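Local coordinates for alkane monooxygenase (Geobacillus thermodenitrificans, PDB 3B9O), which is a flavoprotein monooxygenase of the luciferase-like family, built on a TIM-barrel fold and modelled here with flavin mononucleotide bound, at residues Gly16-Gly21 and Leu309-Gly314; Val60-Val65 and Val78-Asn83; Asp361-Leu366 and Pro395-Arg400. One frame throughout, in Å; residues are numbered along the deposited sequence.

Overall arrangement
Interactions 1 and 2 adjoin, about 10 Å apart between centres, near the flavin of the TIM barrel: interaction 1 sets the loop after strand 6-12 against helix 305-316, and interaction 2 pairs the loops before and after helix 71-75. Gly16 and His17 meet Gln79, and His311 meets Tyr63. Interaction 1, partly buried, is dominated by two imidazoles, with an isoleucine methyl at one ring edge. Interaction 2, nested within the loop interaction 1 closes, is more buried and combines apolar contacts, a phenol-amide bond and bridging waters. Interaction 3, partly buried, lies about 21 Å from interaction 2 between nearest atoms, across the chain's centre, joining outer helices 356-370 and 384-399 through a charged network above an apolar contact.

Interaction 1: residues Gly16-Gly21 and Leu309-Gly314; sequences GHIAHG and LAHYGG
His311 reaches from helix 305-316 into the loop 16-21, where His20 and Ile18 receive it. Its CG stands anti to the backbone N (chi1 -166°), which carries the imidazole off the helix and toward the loop. The His20 and His311 rings meet rim to rim, with centroids 4.9 Å apart and planes inclined at 66°, neither lying over the face of the other. Their nearest atoms are modelled implausibly close, so the detail of this approach is doubtful. Ile18 extends its CD1 methyl to the edge of the same His311 ring, 3.8 Å from CE1 and near the ring plane. The carbonyl O of His17 also approaches His311 CE1, at 3.4 Å. On the loop side, a weak bond from His20 NE2 to Gly16 O, 3.5 Å long, may help to orient the ring, and His308 meets His20 edge-to-face. Tyr63 meets His311 from outside the two segments. The inverse gamma turn centred on Ala19 shapes the loop between Ile18 and His20. This cluster of histidines thus joins helix 305-316 to the loop that follows strand 6-12 of the TIM barrel, whose His17 side chain lies about 6 Å from the flavin mononucleotide.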
ATOM      1  N   GLY A  16      -3.074 -14.720  -7.475  1.00 14.01           N
ATOM      2  CA  GLY A  16      -3.086 -15.040  -6.041  1.00 11.72           C
ATOM      3  C   GLY A  16      -2.277 -13.989  -5.321  1.00 19.62           C
ATOM      4  O   GLY A  16      -1.071 -13.903  -5.506  1.00 15.42           O
ATOM      5  N   HIS A  17      -2.959 -13.179  -4.506  1.00 15.52           N
ATOM      6  CA  HIS A  17      -2.333 -12.104  -3.741  1.00 17.56           C
ATOM      7  C   HIS A  17      -2.028 -12.547  -2.276  1.00 13.91           C
ATOM      8  O   HIS A  17      -0.880 -12.839  -1.940  1.00 15.98           O
ATOM      9  CB  HIS A  17      -3.228 -10.859  -3.793  1.00 20.88           C
ATOM     10  CG  HIS A  17      -2.687  -9.674  -3.041  1.00 18.75           C
ATOM     11  ND1 HIS A  17      -3.470  -8.573  -2.741  1.00 14.41           N
ATOM     12  CD2 HIS A  17      -1.449  -9.396  -2.561  1.00 11.72           C
ATOM     13  CE1 HIS A  17      -2.736  -7.679  -2.092  1.00 12.18           C
ATOM     14  NE2 HIS A  17      -1.513  -8.160  -1.959  1.00 17.98           N
ATOM     15  N   ILE A  18      -3.062 -12.620  -1.436  1.00 14.80           N
ATOM     16  CA  ILE A  18      -2.909 -13.015  -0.022  1.00 23.16           C
ATOM     17  C   ILE A  18      -3.591 -14.371   0.277  1.00 21.60           C
ATOM     18  O   ILE A  18      -2.967 -15.232   0.896  1.00 18.92           O
ATOM     19  CB  ILE A  18      -3.468 -11.939   0.974  1.00 18.76           C
ATOM     20  CG1 ILE A  18      -2.777 -10.575   0.790  1.00 17.36           C
ATOM     21  CG2 ILE A  18      -3.362 -12.428   2.444  1.00 16.84           C
ATOM     22  CD1 ILE A  18      -1.236 -10.581   1.017  1.00 18.70           C
ATOM     23  N   ALA A  19      -4.852 -14.546  -0.138  1.00 21.40           N
ATOM     24  CA  ALA A  19      -5.623 -15.774   0.150  1.00 22.37           C
ATOM     25  C   ALA A  19      -5.329 -16.922  -0.836  1.00 20.18           C
ATOM     26  O   ALA A  19      -6.115 -17.252  -1.716  1.00 17.39           O
ATOM     27  CB  ALA A  19      -7.135 -15.471   0.231  1.00 16.16           C
ATOM     28  N   HIS A  20      -4.189 -17.556  -0.663  1.00 17.80           N
ATOM     29  CA  HIS A  20      -3.758 -18.564  -1.661  1.00 19.86           C
ATOM     30  C   HIS A  20      -4.646 -19.772  -1.769  1.00 19.42           C
ATOM     31  O   HIS A  20      -5.199 -20.236  -0.774  1.00 21.73           O
ATOM     32  CB  HIS A  20      -2.267 -18.817  -1.514  1.00 20.13           C
ATOM     33  CG  HIS A  20      -1.483 -17.565  -1.763  1.00 25.08           C
ATOM     34  ND1 HIS A  20      -0.735 -16.926  -0.792  1.00 21.77           N
ATOM     35  CD2 HIS A  20      -1.420 -16.787  -2.863  1.00 14.97           C
ATOM     36  CE1 HIS A  20      -0.203 -15.834  -1.307  1.00 15.02           C
ATOM     37  NE2 HIS A  20      -0.609 -15.722  -2.563  1.00 28.20           N
ATOM     38  N   GLY A  21      -4.916 -20.175  -3.013  1.00 26.22           N
ATOM     39  CA  GLY A  21      -5.824 -21.263  -3.288  1.00 22.48           C
ATOM     40  C   GLY A  21      -7.220 -20.808  -3.672  1.00 21.19           C
ATOM     41  O   GLY A  21      -7.974 -21.568  -4.289  1.00 17.60           O
ATOM     42  N   LEU A 309       2.759 -21.577   2.009  1.00 21.99           N
ATOM     43  CA  LEU A 309       4.181 -21.856   2.264  1.00 22.94           C
ATOM     44  C   LEU A 309       5.096 -21.097   1.310  1.00 16.67           C
ATOM     45  O   LEU A 309       6.148 -20.580   1.717  1.00 25.78           O
ATOM     46  CB  LEU A 309       4.461 -23.366   2.207  1.00 33.81           C
ATOM     47  CG  LEU A 309       4.473 -24.336   3.398  1.00 49.45           C
ATOM     48  CD1 LEU A 309       4.218 -23.758   4.762  1.00 29.18           C
ATOM     49  CD2 LEU A 309       3.593 -25.539   3.093  1.00 29.47           C
ATOM     50  N   ALA A 310       4.716 -21.038   0.036  1.00 27.20           N
ATOM     51  CA  ALA A 310       5.498 -20.302  -0.965  1.00 17.42           C
ATOM     52  C   ALA A 310       5.582 -18.816  -0.597  1.00 21.34           C
ATOM     53  O   ALA A 310       6.670 -18.217  -0.646  1.00 22.42           O
ATOM     54  CB  ALA A 310       4.907 -20.496  -2.396  1.00 15.67           C
ATOM     55  N   HIS A 311       4.448 -18.254  -0.175  1.00 16.71           N
ATOM     56  CA  HIS A 311       4.374 -16.825   0.180  1.00 22.21           C
ATOM     57  C   HIS A 311       5.245 -16.523   1.384  1.00 18.35           C
ATOM     58  O   HIS A 311       6.006 -15.566   1.392  1.00 24.79           O
ATOM     59  CB  HIS A 311       2.925 -16.435   0.487  1.00 18.36           C
ATOM     60  CG  HIS A 311       2.699 -14.961   0.544  1.00 15.95           C
ATOM     61  ND1 HIS A 311       1.461 -14.388   0.358  1.00 25.77           N
ATOM     62  CD2 HIS A 311       3.560 -13.932   0.737  1.00 27.43           C
ATOM     63  CE1 HIS A 311       1.564 -13.075   0.454  1.00 18.78           C
ATOM     64  NE2 HIS A 311       2.829 -12.771   0.662  1.00 34.50           N
ATOM     65  N   TYR A 312       5.111 -17.366   2.399  1.00 23.62           N
ATOM     66  CA  TYR A 312       5.899 -17.293   3.622  1.00 19.05           C
ATOM     67  C   TYR A 312       7.385 -17.339   3.315  1.00 21.23           C
ATOM     68  O   TYR A 312       8.145 -16.569   3.878  1.00 28.89           O
ATOM     69  CB  TYR A 312       5.490 -18.425   4.567  1.00 18.35           C
ATOM     70  CG  TYR A 312       6.214 -18.443   5.901  1.00 33.86           C
ATOM     71  CD1 TYR A 312       5.686 -17.789   7.016  1.00 33.62           C
ATOM     72  CD2 TYR A 312       7.441 -19.124   6.044  1.00 33.89           C
ATOM     73  CE1 TYR A 312       6.357 -17.822   8.261  1.00 33.36           C
ATOM     74  CE2 TYR A 312       8.118 -19.152   7.251  1.00 34.44           C
ATOM     75  CZ  TYR A 312       7.578 -18.510   8.353  1.00 49.09           C
ATOM     76  OH  TYR A 312       8.276 -18.572   9.542  1.00 33.94           O
ATOM     77  N   GLY A 313       7.802 -18.254   2.438  1.00 24.42           N
ATOM     78  CA  GLY A 313       9.195 -18.360   2.036  1.00 26.46           C
ATOM     79  C   GLY A 313       9.770 -17.069   1.462  1.00 28.20           C
ATOM     80  O   GLY A 313      10.785 -16.580   1.946  1.00 24.99           O
ATOM     81  N   GLY A 314       9.135 -16.533   0.417  1.00 26.82           N
ATOM     82  CA  GLY A 314       9.547 -15.253  -0.145  1.00 27.97           C
ATOM     83  C   GLY A 314       9.524 -14.137   0.883  1.00 25.14           C
ATOM     84  O   GLY A 314      10.464 -13.358   0.974  1.00 30.87           O
TER

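Interaction 2: residues Val60-Val65 and Val78-Asn83; sequences VGIYDV and VQIPVN
Tyr63 and Gln79 are joined by a hydrogen bond in which the phenol OH donates to OE1 over 2.9 Å. The donor lies well above the amide's carbonyl plane, 48° out of it, and the ring and amide planes are nearly perpendicular, at 76°. Gln79 CB packs by the same ring, 3.7 Å from Tyr63 CE2. Val78 places its CG1 methyl over one face of the tyrosine, offset toward the rim; anti to the backbone N (chi1 173°), this methyl sits 4.1 Å from Tyr63 CG. Farther along, Ile62 and Ile80 bring their CD1 methyls together at 4.0 Å, with Ile62 CG1 also against Ile80 CD1.

Two waters bridge the backbones. One donates to both Gly61 O and Gln79 O; the other accepts from Tyr63 N and donates to Val78 O, 3.0 Å away, so that these four backbone atoms are linked through water rather than directly. The amide of Gln79 is fixed at both ends, because NE2 is hydrogen-bonded to His17 O while OE1 takes the tyrosine. Around this shell, Ala73 of helix 71-75 touches Tyr63, Val78 and Ile80. An inverse gamma turn centred on Tyr63 shapes its loop. With the Gln79 side chain about 6 Å from the flavin mononucleotide, the segments belong to two loops, before and after helix 71-75 and linked partly through water, beside the cofactor pocket of a TIM barrel.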
ATOM      1  N   VAL A  60       8.422  -7.276  -7.997  1.00 17.44           N
ATOM      2  CA  VAL A  60       9.145  -7.530  -9.238  1.00 21.97           C
ATOM      3  C   VAL A  60      10.049  -8.771  -9.083  1.00 28.39           C
ATOM      4  O   VAL A  60      10.776  -9.139 -10.012  1.00 25.54           O
ATOM      5  CB  VAL A  60       9.974  -6.299  -9.734  1.00 23.47           C
ATOM      6  CG1 VAL A  60       9.060  -5.246 -10.410  1.00 25.41           C
ATOM      7  CG2 VAL A  60      10.797  -5.662  -8.609  1.00 25.87           C
ATOM      8  N   GLY A  61       9.996  -9.376  -7.893  1.00 19.70           N
ATOM      9  CA  GLY A  61      10.683 -10.628  -7.594  1.00 24.21           C
ATOM     10  C   GLY A  61       9.695 -11.770  -7.630  1.00 32.96           C
ATOM     11  O   GLY A  61       8.473 -11.573  -7.781  1.00 23.71           O
ATOM     12  N   ILE A  62      10.231 -12.974  -7.470  1.00 25.39           N
ATOM     13  CA  ILE A  62       9.483 -14.209  -7.599  1.00 20.33           C
ATOM     14  C   ILE A  62       9.684 -14.959  -6.307  1.00 18.16           C
ATOM     15  O   ILE A  62      10.756 -14.899  -5.709  1.00 21.61           O
ATOM     16  CB  ILE A  62       9.961 -15.042  -8.845  1.00 38.69           C
ATOM     17  CG1 ILE A  62       9.679 -14.245 -10.141  1.00 23.63           C
ATOM     18  CG2 ILE A  62       9.304 -16.444  -8.874  1.00 22.89           C
ATOM     19  CD1 ILE A  62      10.394 -14.760 -11.461  1.00 18.40           C
ATOM     20  N   TYR A  63       8.619 -15.612  -5.882  1.00 18.94           N
ATOM     21  CA  TYR A  63       8.561 -16.405  -4.675  1.00 26.86           C
ATOM     22  C   TYR A  63       9.179 -17.789  -4.932  1.00 20.44           C
ATOM     23  O   TYR A  63       8.471 -18.736  -5.217  1.00 26.88           O
ATOM     24  CB  TYR A  63       7.108 -16.528  -4.235  1.00 14.45           C
ATOM     25  CG  TYR A  63       6.617 -15.247  -3.610  1.00 23.09           C
ATOM     26  CD1 TYR A  63       6.598 -15.090  -2.220  1.00 20.92           C
ATOM     27  CD2 TYR A  63       6.199 -14.177  -4.402  1.00 24.81           C
ATOM     28  CE1 TYR A  63       6.169 -13.903  -1.633  1.00 26.53           C
ATOM     29  CE2 TYR A  63       5.766 -12.983  -3.824  1.00 33.61           C
ATOM     30  CZ  TYR A  63       5.772 -12.850  -2.450  1.00 37.55           C
ATOM     31  OH  TYR A  63       5.333 -11.700  -1.879  1.00 24.27           O
ATOM     32  N   ASP A  64      10.497 -17.853  -4.836  1.00 25.32           N
ATOM     33  CA  ASP A  64      11.248 -19.063  -5.228  1.00 50.95           C
ATOM     34  C   ASP A  64      12.068 -19.561  -4.046  1.00 32.85           C
ATOM     35  O   ASP A  64      13.111 -20.173  -4.235  1.00 34.03           O
ATOM     36  CB  ASP A  64      12.152 -18.780  -6.446  1.00 23.47           C
ATOM     37  CG  ASP A  64      13.164 -17.682  -6.185  1.00 24.67           C
ATOM     38  OD1 ASP A  64      13.272 -17.218  -5.024  1.00 24.60           O
ATOM     39  OD2 ASP A  64      13.849 -17.254  -7.146  1.00 31.68           O
ATOM     40  N   VAL A  65      11.612 -19.269  -2.835  1.00 21.55           N
ATOM     41  CA  VAL A  65      12.386 -19.638  -1.645  1.00 24.16           C
ATOM     42  C   VAL A  65      11.937 -21.016  -1.179  1.00 33.17           C
ATOM     43  O   VAL A  65      12.764 -21.922  -0.997  1.00 27.50           O
ATOM     44  CB  VAL A  65      12.313 -18.570  -0.514  1.00 26.97           C
ATOM     45  CG1 VAL A  65      12.867 -19.133   0.804  1.00 31.45           C
ATOM     46  CG2 VAL A  65      13.074 -17.294  -0.926  1.00 28.58           C
ATOM     47  N   VAL A  78       0.972 -17.772  -6.987  1.00 14.61           N
ATOM     48  CA  VAL A  78       1.410 -16.955  -5.843  1.00 12.77           C
ATOM     49  C   VAL A  78       2.190 -15.722  -6.341  1.00 17.11           C
ATOM     50  O   VAL A  78       3.416 -15.726  -6.408  1.00 14.10           O
ATOM     51  CB  VAL A  78       2.223 -17.828  -4.797  1.00 19.46           C
ATOM     52  CG1 VAL A  78       2.849 -16.939  -3.680  1.00 21.99           C
ATOM     53  CG2 VAL A  78       1.322 -18.911  -4.195  1.00 20.59           C
ATOM     54  N   GLN A  79       1.447 -14.683  -6.758  1.00 12.75           N
ATOM     55  CA  GLN A  79       2.037 -13.408  -7.193  1.00 19.38           C
ATOM     56  C   GLN A  79       2.868 -13.520  -8.477  1.00 26.36           C
ATOM     57  O   GLN A  79       3.649 -12.648  -8.788  1.00 17.93           O
ATOM     58  CB  GLN A  79       2.799 -12.728  -6.046  1.00 13.56           C
ATOM     59  CG  GLN A  79       1.788 -12.170  -5.018  1.00 19.16           C
ATOM     60  CD  GLN A  79       2.383 -11.479  -3.799  1.00 15.19           C
ATOM     61  OE1 GLN A  79       3.397 -10.783  -3.880  1.00 14.69           O
ATOM     62  NE2 GLN A  79       1.723 -11.651  -2.656  1.00 15.77           N
ATOM     63  N   ILE A  80       2.667 -14.632  -9.196  1.00 19.05           N
ATOM     64  CA  ILE A  80       3.177 -14.857 -10.559  1.00 16.66           C
ATOM     65  C   ILE A  80       2.054 -15.647 -11.285  1.00 13.57           C
ATOM     66  O   ILE A  80       1.484 -16.572 -10.730  1.00 15.53           O
ATOM     67  CB  ILE A  80       4.592 -15.552 -10.568  1.00 22.19           C
ATOM     68  CG1 ILE A  80       5.219 -15.497 -11.992  1.00 21.74           C
ATOM     69  CG2 ILE A  80       4.514 -16.994  -9.943  1.00 18.68           C
ATOM     70  CD1 ILE A  80       6.675 -15.932 -12.117  1.00 16.88           C
ATOM     71  N   PRO A  81       1.613 -15.174 -12.449  1.00 13.82           N
ATOM     72  CA  PRO A  81       2.032 -13.955 -13.151  1.00 14.99           C
ATOM     73  C   PRO A  81       1.648 -12.677 -12.349  1.00 18.80           C
ATOM     74  O   PRO A  81       0.735 -12.722 -11.489  1.00 16.30           O
ATOM     75  CB  PRO A  81       1.235 -14.031 -14.444  1.00 13.57           C
ATOM     76  CG  PRO A  81      -0.049 -14.772 -14.024  1.00 11.05           C
ATOM     77  CD  PRO A  81       0.496 -15.847 -13.140  1.00 16.06           C
ATOM     78  N   VAL A  82       2.366 -11.584 -12.615  1.00 15.54           N
ATOM     79  CA  VAL A  82       2.082 -10.267 -12.028  1.00 21.42           C
ATOM     80  C   VAL A  82       2.249  -9.199 -13.108  1.00 19.37           C
ATOM     81  O   VAL A  82       3.276  -9.173 -13.780  1.00 19.24           O
ATOM     82  CB  VAL A  82       3.168  -9.713 -11.088  1.00 25.84           C
ATOM     83  CG1 VAL A  82       2.650  -8.762  -9.989  1.00 17.12           C
ATOM     84  CG2 VAL A  82       4.405 -10.591 -10.878  1.00 15.91           C
ATOM     85  N   ASN A  83       1.275  -8.311 -13.229  1.00 14.80           N
ATOM     86  CA  ASN A  83       1.358  -7.189 -14.155  1.00 16.26           C
ATOM     87  C   ASN A  83       1.670  -5.905 -13.413  1.00 14.59           C
ATOM     88  O   ASN A  83       1.541  -5.838 -12.191  1.00 14.77           O
ATOM     89  CB  ASN A  83       0.030  -7.046 -14.954  1.00 12.87           C
ATOM     90  CG  ASN A  83      -0.123  -8.117 -16.078  1.00 14.43           C
ATOM     91  OD1 ASN A  83      -1.142  -8.160 -16.806  1.00 18.92           O
ATOM     92  ND2 ASN A  83       0.894  -8.945 -16.237  1.00 11.29           N
TER
HETATM   93  O   HOH W   1       6.488 -13.009  -8.881  1.00 17.81           O
HETATM   94  O   HOH W   2       6.162 -15.474  -7.462  1.00 21.71           O

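Interaction 3: residues Asp361-Leu366 and Pro395-Arg400; sequences DEMQYL and PELQKR
Arg400 turns its CG anti to the carbonyl carbon (chi1 -69°) and runs extended from there to NE, which carries its guanidinium across to Asp361 and Gln364 on the neighbouring helix. Gln364 is extended too, with CG anti to the backbone N (chi1 174°), and it brings OE1 to the edge of the guanidinium group.

Asp361 OD1 takes two bonds from the arginine. Arg400 NH1 lies 2.8 Å from Asp361 OD1 in a salt bridge, on the anti side and tilted out of the carboxylate plane, while the bond from NH2 is weak. Arg400 NH1 also gives a weak bond to Gln364 OE1, likewise over 2.8 Å, so a single nitrogen serves both residues of helix 356-370. With NH1 and NH2 converging on one oxygen and the planes 47° apart, this is not a flat bidentate pairing.

On its own side Arg400, just past the last helical residue, is held by Glu396, whose OE2 accepts from NH2 at 2.9 Å and from NE at 3.1 Å. OE2 lies in the guanidinium plane for both bonds, a side-on hold that fixes the rotation of the group. Lys399 NZ binds Glu396 OE1 and completes the part of the network within 395-400. Lys357 pairs with Asp361 OD2; it and Lys399 probably help to balance the acids Asp361 and Glu396. Separately, Glu368 accepts from Gln364 NE2.

Beneath this polar layer Met363 bends at its thioether and sets CE 4.1 Å from Leu397 CD2, the two side chains crossing at about a right angle. Phe375 of strand 374-378 touches Met363 from the barrel wall. The arrangement joins two outer helices of the TIM barrel, on either side of strand 374-378 in the chain, by a salt-bridge network over an apolar contact.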
ATOM      1  N   ASP A 361     -18.022  -3.123  15.452  1.00 13.32           N
ATOM      2  CA  ASP A 361     -17.498  -3.145  16.848  1.00 16.46           C
ATOM      3  C   ASP A 361     -15.987  -3.427  16.927  1.00 16.16           C
ATOM      4  O   ASP A 361     -15.230  -2.706  17.617  1.00 15.30           O
ATOM      5  CB  ASP A 361     -18.268  -4.154  17.737  1.00 12.40           C
ATOM      6  CG  ASP A 361     -19.695  -3.709  18.041  1.00 15.12           C
ATOM      7  OD1 ASP A 361     -20.002  -2.512  17.889  1.00 14.89           O
ATOM      8  OD2 ASP A 361     -20.539  -4.562  18.425  1.00 20.59           O
ATOM      9  N   GLU A 362     -15.560  -4.456  16.209  1.00 12.64           N
ATOM     10  CA  GLU A 362     -14.145  -4.871  16.228  1.00 13.60           C
ATOM     11  C   GLU A 362     -13.256  -3.872  15.529  1.00 12.56           C
ATOM     12  O   GLU A 362     -12.169  -3.571  16.012  1.00 14.77           O
ATOM     13  CB  GLU A 362     -13.981  -6.292  15.671  1.00 20.39           C
ATOM     14  CG  GLU A 362     -14.736  -7.272  16.561  1.00 15.23           C
ATOM     15  CD  GLU A 362     -14.534  -8.719  16.184  1.00 31.14           C
ATOM     16  OE1 GLU A 362     -14.582  -9.560  17.117  1.00 33.07           O
ATOM     17  OE2 GLU A 362     -14.333  -9.033  14.986  1.00 27.83           O
ATOM     18  N   MET A 363     -13.740  -3.312  14.420  1.00 15.84           N
ATOM     19  CA  MET A 363     -13.027  -2.212  13.763  1.00 12.51           C
ATOM     20  C   MET A 363     -12.884  -1.020  14.667  1.00 14.33           C
ATOM     21  O   MET A 363     -11.798  -0.455  14.813  1.00 13.33           O
ATOM     22  CB  MET A 363     -13.722  -1.840  12.470  1.00 14.96           C
ATOM     23  CG  MET A 363     -13.672  -2.999  11.407  1.00 14.61           C
ATOM     24  SD  MET A 363     -14.549  -2.498   9.890  1.00 20.27           S
ATOM     25  CE  MET A 363     -13.536  -1.159   9.303  1.00 21.35           C
ATOM     26  N   GLN A 364     -13.994  -0.642  15.279  1.00 13.51           N
ATOM     27  CA  GLN A 364     -14.037   0.489  16.186  1.00 21.57           C
ATOM     28  C   GLN A 364     -13.092   0.270  17.392  1.00 20.00           C
ATOM     29  O   GLN A 364     -12.414   1.204  17.825  1.00 16.13           O
ATOM     30  CB  GLN A 364     -15.495   0.782  16.586  1.00 13.42           C
ATOM     31  CG  GLN A 364     -15.656   1.879  17.667  1.00 13.33           C
ATOM     32  CD  GLN A 364     -17.100   2.133  18.016  1.00 17.07           C
ATOM     33  OE1 GLN A 364     -18.007   1.364  17.646  1.00 22.54           O
ATOM     34  NE2 GLN A 364     -17.333   3.206  18.757  1.00 26.18           N
ATOM     35  N   TYR A 365     -13.000  -0.979  17.883  1.00 15.10           N
ATOM     36  CA  TYR A 365     -12.153  -1.290  19.046  1.00 18.73           C
ATOM     37  C   TYR A 365     -10.680  -0.999  18.743  1.00 13.22           C
ATOM     38  O   TYR A 365      -9.977  -0.370  19.523  1.00 15.10           O
ATOM     39  CB  TYR A 365     -12.323  -2.760  19.436  1.00 21.29           C
ATOM     40  CG  TYR A 365     -11.875  -3.028  20.861  1.00 25.03           C
ATOM     41  CD1 TYR A 365     -10.739  -3.801  21.117  1.00 17.09           C
ATOM     42  CD2 TYR A 365     -12.555  -2.449  21.952  1.00 14.53           C
ATOM     43  CE1 TYR A 365     -10.344  -4.052  22.449  1.00 20.39           C
ATOM     44  CE2 TYR A 365     -12.149  -2.716  23.303  1.00 12.02           C
ATOM     45  CZ  TYR A 365     -11.046  -3.520  23.505  1.00 17.03           C
ATOM     46  OH  TYR A 365     -10.594  -3.788  24.762  1.00 17.76           O
ATOM     47  N   LEU A 366     -10.221  -1.466  17.591  1.00 12.78           N
ATOM     48  CA  LEU A 366      -8.842  -1.226  17.144  1.00 11.53           C
ATOM     49  C   LEU A 366      -8.558   0.256  16.979  1.00 15.51           C
ATOM     50  O   LEU A 366      -7.545   0.783  17.476  1.00 18.76           O
ATOM     51  CB  LEU A 366      -8.604  -2.020  15.848  1.00 20.57           C
ATOM     52  CG  LEU A 366      -7.864  -3.357  15.700  1.00 29.56           C
ATOM     53  CD1 LEU A 366      -7.465  -4.099  16.962  1.00 23.55           C
ATOM     54  CD2 LEU A 366      -8.589  -4.282  14.648  1.00 21.72           C
ATOM     55  N   PRO A 395     -23.050   0.651   5.705  1.00 17.87           N
ATOM     56  CA  PRO A 395     -24.202   1.386   6.301  1.00 18.86           C
ATOM     57  C   PRO A 395     -24.177   1.379   7.850  1.00 17.80           C
ATOM     58  O   PRO A 395     -24.542   2.379   8.494  1.00 19.79           O
ATOM     59  CB  PRO A 395     -25.446   0.628   5.762  1.00 20.53           C
ATOM     60  CG  PRO A 395     -24.948  -0.095   4.574  1.00 31.30           C
ATOM     61  CD  PRO A 395     -23.497  -0.466   4.853  1.00 17.14           C
ATOM     62  N   GLU A 396     -23.700   0.275   8.423  1.00 13.99           N
ATOM     63  CA  GLU A 396     -23.534   0.151   9.875  1.00 12.73           C
ATOM     64  C   GLU A 396     -22.499   1.161  10.412  1.00 16.13           C
ATOM     65  O   GLU A 396     -22.741   1.854  11.394  1.00 14.58           O
ATOM     66  CB  GLU A 396     -23.111  -1.276  10.219  1.00 14.13           C
ATOM     67  CG  GLU A 396     -22.794  -1.505  11.728  1.00 17.31           C
ATOM     68  CD  GLU A 396     -24.047  -1.527  12.605  1.00 25.69           C
ATOM     69  OE1 GLU A 396     -25.177  -1.716  12.067  1.00 24.05           O
ATOM     70  OE2 GLU A 396     -23.874  -1.360  13.834  1.00 22.24           O
ATOM     71  N   LEU A 397     -21.346   1.224   9.766  1.00 14.31           N
ATOM     72  CA  LEU A 397     -20.335   2.223  10.085  1.00 15.37           C
ATOM     73  C   LEU A 397     -20.865   3.654   9.917  1.00 15.15           C
ATOM     74  O   LEU A 397     -20.570   4.523  10.735  1.00 19.41           O
ATOM     75  CB  LEU A 397     -19.116   2.038   9.160  1.00 23.31           C
ATOM     76  CG  LEU A 397     -17.861   1.284   9.573  1.00 33.63           C
ATOM     77  CD1 LEU A 397     -17.895   0.560  10.910  1.00 22.76           C
ATOM     78  CD2 LEU A 397     -17.175   0.517   8.405  1.00 22.87           C
ATOM     79  N   GLN A 398     -21.583   3.905   8.822  1.00 13.91           N
ATOM     80  CA  GLN A 398     -22.133   5.249   8.518  1.00 18.82           C
ATOM     81  C   GLN A 398     -23.153   5.748   9.565  1.00 17.04           C
ATOM     82  O   GLN A 398     -23.065   6.882  10.043  1.00 16.31           O
ATOM     83  CB  GLN A 398     -22.765   5.271   7.122  1.00 14.55           C
ATOM     84  CG  GLN A 398     -21.729   5.215   5.990  1.00 14.61           C
ATOM     85  CD  GLN A 398     -22.322   5.039   4.589  1.00 14.93           C
ATOM     86  OE1 GLN A 398     -21.747   5.544   3.602  1.00 21.69           O
ATOM     87  NE2 GLN A 398     -23.430   4.324   4.480  1.00 12.70           N
ATOM     88  N   LYS A 399     -24.085   4.870   9.941  1.00 19.60           N
ATOM     89  CA  LYS A 399     -25.113   5.169  10.951  1.00 17.59           C
ATOM     90  C   LYS A 399     -24.461   5.539  12.300  1.00 25.36           C
ATOM     91  O   LYS A 399     -24.963   6.380  13.052  1.00 24.14           O
ATOM     92  CB  LYS A 399     -26.077   3.981  11.056  1.00 19.03           C
ATOM     93  CG  LYS A 399     -26.584   3.664  12.438  1.00 54.99           C
ATOM     94  CD  LYS A 399     -26.364   2.185  12.806  1.00 65.84           C
ATOM     95  CE  LYS A 399     -27.484   1.280  12.293  1.00 59.82           C
ATOM     96  NZ  LYS A 399     -27.424  -0.062  12.980  1.00 52.72           N
ATOM     97  N   ARG A 400     -23.320   4.932  12.590  1.00 17.26           N
ATOM     98  CA  ARG A 400     -22.607   5.177  13.836  1.00 20.59           C
ATOM     99  C   ARG A 400     -21.654   6.365  13.846  1.00 27.28           C
ATOM    100  O   ARG A 400     -20.984   6.613  14.866  1.00 20.86           O
ATOM    101  CB  ARG A 400     -21.773   3.962  14.169  1.00 22.46           C
ATOM    102  CG  ARG A 400     -22.522   2.769  14.557  1.00 26.80           C
ATOM    103  CD  ARG A 400     -21.429   1.913  15.133  1.00 26.77           C
ATOM    104  NE  ARG A 400     -21.798   0.542  15.095  1.00 22.99           N
ATOM    105  CZ  ARG A 400     -21.094  -0.432  15.636  1.00 17.73           C
ATOM    106  NH1 ARG A 400     -19.967  -0.203  16.311  1.00 16.51           N
ATOM    107  NH2 ARG A 400     -21.554  -1.635  15.493  1.00 19.26           N
TER